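Local atomic coordinates of transcriptional regulator, LYSR family (Neisseria meningitidis, PDB entry 4AB5), a protein that probably regulates transcription of methionine biosynthesis genes as a MetR-like DNA-binding regulator of the LysR family, this chain being its regulatory domain. Residues L23-W34 with Y197-R208. Sequence-based numbering, arbitrary orientation.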
loop_
_atom_site.group_PDB
_atom_site.type_symbol
_atom_site.label_atom_id
_atom_site.label_comp_id
_atom_site.label_asym_id
_atom_site.label_seq_id
_atom_site.Cartn_x
_atom_site.Cartn_y
_atom_site.Cartn_z
ATOM N N LEU B 23 10.446 4.706 4.962
ATOM C CA LEU B 23 10.953 5.688 4.011
ATOM C C LEU B 23 10.069 6.917 3.867
ATOM O O LEU B 23 10.601 8.020 3.743
ATOM C CB LEU B 23 11.248 5.048 2.641
ATOM C CG LEU B 23 12.136 5.856 1.687
ATOM C CD1 LEU B 23 13.518 6.065 2.262
ATOM C CD2 LEU B 23 12.230 5.179 0.338
HETATM N N MSE B 24 8.733 6.734 3.864
HETATM C CA MSE B 24 7.784 7.851 3.768
HETATM C C MSE B 24 7.886 8.796 4.981
HETATM O O MSE B 24 8.126 9.976 4.740
HETATM C CB MSE B 24 6.345 7.377 3.477
HETATM C CG MSE B 24 6.196 6.628 2.148
HETATM SE SE MSE B 24 6.905 7.547 0.569
HETATM C CE MSE B 24 8.667 6.653 0.369
ATOM N N PRO B 25 7.825 8.340 6.271
ATOM C CA PRO B 25 8.037 9.288 7.386
ATOM C C PRO B 25 9.467 9.845 7.478
ATOM O O PRO B 25 9.653 10.907 8.069
ATOM C CB PRO B 25 7.636 8.493 8.633
ATOM C CG PRO B 25 7.738 7.090 8.257
ATOM C CD PRO B 25 7.530 6.982 6.780
ATOM N N ALA B 26 10.467 9.158 6.873
ATOM C CA ALA B 26 11.861 9.629 6.829
ATOM C C ALA B 26 11.922 10.877 5.943
ATOM O O ALA B 26 12.608 11.843 6.294
ATOM C CB ALA B 26 12.787 8.545 6.295
HETATM N N MSE B 27 11.139 10.881 4.838
HETATM C CA MSE B 27 10.996 12.012 3.914
HETATM C C MSE B 27 10.283 13.169 4.602
HETATM O O MSE B 27 10.636 14.324 4.377
HETATM C CB MSE B 27 10.201 11.607 2.660
HETATM C CG MSE B 27 11.010 10.823 1.647
HETATM SE SE MSE B 27 9.909 10.294 0.118
HETATM C CE MSE B 27 9.805 12.017 -0.846
ATOM N N GLY B 28 9.292 12.836 5.437
ATOM C CA GLY B 28 8.495 13.790 6.203
ATOM C C GLY B 28 9.266 14.549 7.264
ATOM O O GLY B 28 8.858 15.648 7.650
ATOM N N GLU B 29 10.372 13.951 7.762
ATOM C CA GLU B 29 11.277 14.528 8.769
ATOM C C GLU B 29 12.357 15.358 8.067
ATOM O O GLU B 29 12.677 16.457 8.516
ATOM C CB GLU B 29 11.893 13.409 9.642
ATOM C CG GLU B 29 12.648 13.904 10.866
ATOM C CD GLU B 29 13.126 12.812 11.805
ATOM O OE1 GLU B 29 12.346 12.409 12.698
ATOM O OE2 GLU B 29 14.277 12.348 11.646
ATOM N N PHE B 30 12.901 14.829 6.963
ATOM C CA PHE B 30 13.920 15.472 6.128
ATOM C C PHE B 30 13.411 16.801 5.522
ATOM O O PHE B 30 14.133 17.795 5.552
ATOM C CB PHE B 30 14.364 14.503 5.011
ATOM C CG PHE B 30 15.336 15.062 3.996
ATOM C CD1 PHE B 30 14.877 15.691 2.842
ATOM C CD2 PHE B 30 16.704 14.913 4.169
ATOM C CE1 PHE B 30 15.771 16.217 1.907
ATOM C CE2 PHE B 30 17.597 15.413 3.221
ATOM C CZ PHE B 30 17.126 16.079 2.107
ATOM N N ARG B 31 12.194 16.794 4.936
ATOM C CA ARG B 31 11.597 17.948 4.263
ATOM C C ARG B 31 11.711 19.289 5.002
ATOM O O ARG B 31 12.358 20.165 4.433
ATOM C CB ARG B 31 10.183 17.644 3.781
ATOM C CG ARG B 31 9.548 18.708 2.882
ATOM C CD ARG B 31 8.387 18.124 2.088
ATOM N NE ARG B 31 7.553 17.279 2.940
ATOM C CZ ARG B 31 7.311 15.991 2.738
ATOM N NH1 ARG B 31 7.762 15.387 1.647
ATOM N NH2 ARG B 31 6.568 15.311 3.595
ATOM N N PRO B 32 11.185 19.485 6.252
ATOM C CA PRO B 32 11.362 20.789 6.915
ATOM C C PRO B 32 12.818 21.163 7.214
ATOM O O PRO B 32 13.124 22.358 7.317
ATOM C CB PRO B 32 10.553 20.641 8.205
ATOM C CG PRO B 32 10.467 19.174 8.441
ATOM C CD PRO B 32 10.374 18.573 7.095
HETATM N N MSE B 33 13.697 20.151 7.382
HETATM C CA MSE B 33 15.126 20.298 7.674
HETATM C C MSE B 33 15.916 20.817 6.458
HETATM O O MSE B 33 16.914 21.533 6.615
HETATM C CB MSE B 33 15.689 18.942 8.099
HETATM C CG MSE B 33 16.174 18.899 9.503
HETATM SE SE MSE B 33 15.914 17.148 10.199
HETATM C CE MSE B 33 15.576 17.688 12.051
ATOM N N TRP B 34 15.478 20.418 5.253
ATOM C CA TRP B 34 16.070 20.761 3.959
ATOM C C TRP B 34 14.954 21.244 3.024
ATOM O O TRP B 34 14.637 20.547 2.068
ATOM C CB TRP B 34 16.765 19.515 3.371
ATOM C CG TRP B 34 17.851 18.968 4.248
ATOM C CD1 TRP B 34 17.715 18.058 5.256
ATOM C CD2 TRP B 34 19.226 19.368 4.251
ATOM N NE1 TRP B 34 18.931 17.827 5.852
ATOM C CE2 TRP B 34 19.877 18.629 5.264
ATOM C CE3 TRP B 34 19.977 20.274 3.486
ATOM C CZ2 TRP B 34 21.252 18.738 5.507
ATOM C CZ3 TRP B 34 21.338 20.387 3.730
ATOM C CH2 TRP B 34 21.961 19.626 4.730
ATOM N N TYR B 197 23.055 16.643 2.615
ATOM C CA TYR B 197 21.664 16.207 2.699
ATOM C C TYR B 197 21.463 14.742 2.389
ATOM O O TYR B 197 20.622 14.108 3.030
ATOM C CB TYR B 197 20.714 17.098 1.893
ATOM C CG TYR B 197 21.034 17.239 0.422
ATOM C CD1 TYR B 197 20.562 16.313 -0.508
ATOM C CD2 TYR B 197 21.711 18.356 -0.057
ATOM C CE1 TYR B 197 20.828 16.452 -1.870
ATOM C CE2 TYR B 197 21.960 18.521 -1.418
ATOM C CZ TYR B 197 21.530 17.559 -2.322
ATOM O OH TYR B 197 21.783 17.702 -3.666
ATOM N N LEU B 198 22.243 14.201 1.421
ATOM C CA LEU B 198 22.198 12.788 1.039
ATOM C C LEU B 198 22.625 11.951 2.226
ATOM O O LEU B 198 21.919 11.021 2.599
ATOM C CB LEU B 198 23.111 12.495 -0.170
ATOM C CG LEU B 198 22.691 13.071 -1.523
ATOM C CD1 LEU B 198 23.683 12.690 -2.585
ATOM C CD2 LEU B 198 21.303 12.583 -1.937
ATOM N N ASN B 199 23.738 12.337 2.863
ATOM C CA ASN B 199 24.277 11.700 4.051
ATOM C C ASN B 199 23.325 11.848 5.227
ATOM O O ASN B 199 23.124 10.881 5.962
ATOM C CB ASN B 199 25.659 12.265 4.380
ATOM C CG ASN B 199 26.710 11.219 4.554
ATOM O OD1 ASN B 199 27.235 11.022 5.650
ATOM N ND2 ASN B 199 26.940 10.408 3.532
ATOM N N ASN B 200 22.706 13.046 5.376
ATOM C CA ASN B 200 21.762 13.313 6.449
ATOM C C ASN B 200 20.448 12.543 6.262
ATOM O O ASN B 200 19.834 12.156 7.258
ATOM C CB ASN B 200 21.568 14.811 6.662
ATOM C CG ASN B 200 20.697 15.146 7.832
ATOM O OD1 ASN B 200 20.975 14.827 8.996
ATOM N ND2 ASN B 200 19.575 15.729 7.519
ATOM N N PHE B 201 20.038 12.271 5.002
ATOM C CA PHE B 201 18.831 11.477 4.752
ATOM C C PHE B 201 19.029 10.036 5.241
ATOM O O PHE B 201 18.102 9.442 5.787
ATOM C CB PHE B 201 18.413 11.497 3.272
ATOM C CG PHE B 201 17.078 10.841 3.011
ATOM C CD1 PHE B 201 15.916 11.336 3.592
ATOM C CD2 PHE B 201 16.980 9.735 2.173
ATOM C CE1 PHE B 201 14.680 10.729 3.346
ATOM C CE2 PHE B 201 15.740 9.128 1.920
ATOM C CZ PHE B 201 14.600 9.620 2.519
ATOM N N CYS B 202 20.251 9.501 5.080
ATOM C CA CYS B 202 20.610 8.152 5.522
ATOM C C CYS B 202 20.672 8.052 7.031
ATOM O O CYS B 202 20.226 7.042 7.588
ATOM C CB CYS B 202 21.903 7.693 4.878
ATOM S SG CYS B 202 21.856 7.704 3.073
ATOM N N GLN B 203 21.181 9.105 7.704
ATOM C CA GLN B 203 21.209 9.110 9.167
ATOM C C GLN B 203 19.812 9.253 9.777
ATOM O O GLN B 203 19.575 8.695 10.844
ATOM C CB GLN B 203 22.277 10.037 9.778
ATOM C CG GLN B 203 22.075 11.529 9.592
ATOM C CD GLN B 203 23.252 12.324 10.109
ATOM O OE1 GLN B 203 23.591 12.284 11.299
ATOM N NE2 GLN B 203 23.897 13.079 9.227
ATOM N N ILE B 204 18.867 9.908 9.049
ATOM C CA ILE B 204 17.456 10.047 9.433
ATOM C C ILE B 204 16.798 8.670 9.345
ATOM O O ILE B 204 16.147 8.262 10.305
ATOM C CB ILE B 204 16.725 11.145 8.594
ATOM C CG1 ILE B 204 17.135 12.573 9.053
ATOM C CG2 ILE B 204 15.188 10.989 8.627
ATOM C CD1 ILE B 204 16.813 13.740 8.020
ATOM N N ILE B 205 17.008 7.934 8.220
ATOM C CA ILE B 205 16.479 6.574 8.001
ATOM C C ILE B 205 16.934 5.644 9.150
ATOM O O ILE B 205 16.112 4.899 9.691
ATOM C CB ILE B 205 16.907 6.018 6.606
ATOM C CG1 ILE B 205 16.171 6.716 5.430
ATOM C CG2 ILE B 205 16.765 4.493 6.527
ATOM C CD1 ILE B 205 16.839 6.430 3.984
ATOM N N ARG B 206 18.240 5.709 9.523
ATOM C CA ARG B 206 18.832 4.888 10.583
ATOM C C ARG B 206 18.302 5.218 11.977
ATOM O O ARG B 206 17.878 4.301 12.682
ATOM C CB ARG B 206 20.368 4.923 10.545
ATOM C CG ARG B 206 20.975 4.109 9.412
ATOM C CD ARG B 206 22.489 3.969 9.548
ATOM N NE ARG B 206 23.177 5.257 9.463
ATOM C CZ ARG B 206 23.648 5.795 8.342
ATOM N NH1 ARG B 206 23.552 5.140 7.189
ATOM N NH2 ARG B 206 24.231 6.989 8.368
ATOM N N GLU B 207 18.292 6.509 12.369
ATOM C CA GLU B 207 17.779 6.943 13.679
ATOM C C GLU B 207 16.323 6.571 13.839
ATOM O O GLU B 207 15.940 6.104 14.907
ATOM C CB GLU B 207 17.946 8.458 13.897
ATOM C CG GLU B 207 19.379 8.905 14.146
ATOM C CD GLU B 207 19.623 10.406 14.185
ATOM O OE1 GLU B 207 18.855 11.173 13.554
ATOM O OE2 GLU B 207 20.625 10.810 14.819
ATOM N N ARG B 208 15.521 6.766 12.772
ATOM C CA ARG B 208 14.089 6.465 12.758
ATOM C C ARG B 208 13.815 4.979 12.835
ATOM O O ARG B 208 12.957 4.566 13.610
ATOM C CB ARG B 208 13.384 7.080 11.538
ATOM C CG ARG B 208 13.086 8.557 11.673
ATOM C CD ARG B 208 12.064 9.006 10.640
ATOM N NE ARG B 208 11.230 10.087 11.166
ATOM C CZ ARG B 208 10.056 9.911 11.766
ATOM N NH1 ARG B 208 9.553 8.694 11.909
ATOM N NH2 ARG B 208 9.375 10.954 12.221
#
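Phe201 plugs into helix 23-33 as a knob among Leu23, Ala26, Met27 and Phe30. It turns its edge to the face of the Phe30 ring in a T-shaped pair, centroids 5.3 Å apart and planes at 82°, while its CZ reaches Leu23 CD1 at 3.7 Å. One turn on, Ile204 is a second knob, among Ala26, Glu29, Phe30 and Met33; its branched chain fills two directions at once, CG2 against Ala26 O and the Glu29 carboxylate, CD1 against Phe30. The small methyl of Ala26 suits the closest backbone approach, where its CA lies 5.7 Å from Ile205 CA; the short helix axes come within 9.4 Å. At the C-terminal end of 23-34, Trp34 offers a face to Tyr197, whose CB sits over the six-membered ring, 3.5 Å from its centroid, in a CH-pi contact. Tyr197 CG, set between the backbone N and the carbonyl carbon, leads the phenol away while CB stays over the indole, and the phenol turns its edge to the indole face. At the other end, a salt bridge joins Arg208 NE to Glu29 OE1 at 3.0 Å, though the hydrogen bond within it is weak, bent to 128°. Extended, with CG anti to the backbone N, Glu29 spans out to the guanidinium at a partly exposed edge; one guanidinium face lies over Pro25 O. The two helices run roughly antiparallel, at 127°, within the periplasmic-binding-protein-like regulatory domain. Phe30 and Phe201 both touch Leu10 of strand 8-13, Met27 rests on strand 37-42, and Ile205 packs on strand 72-86.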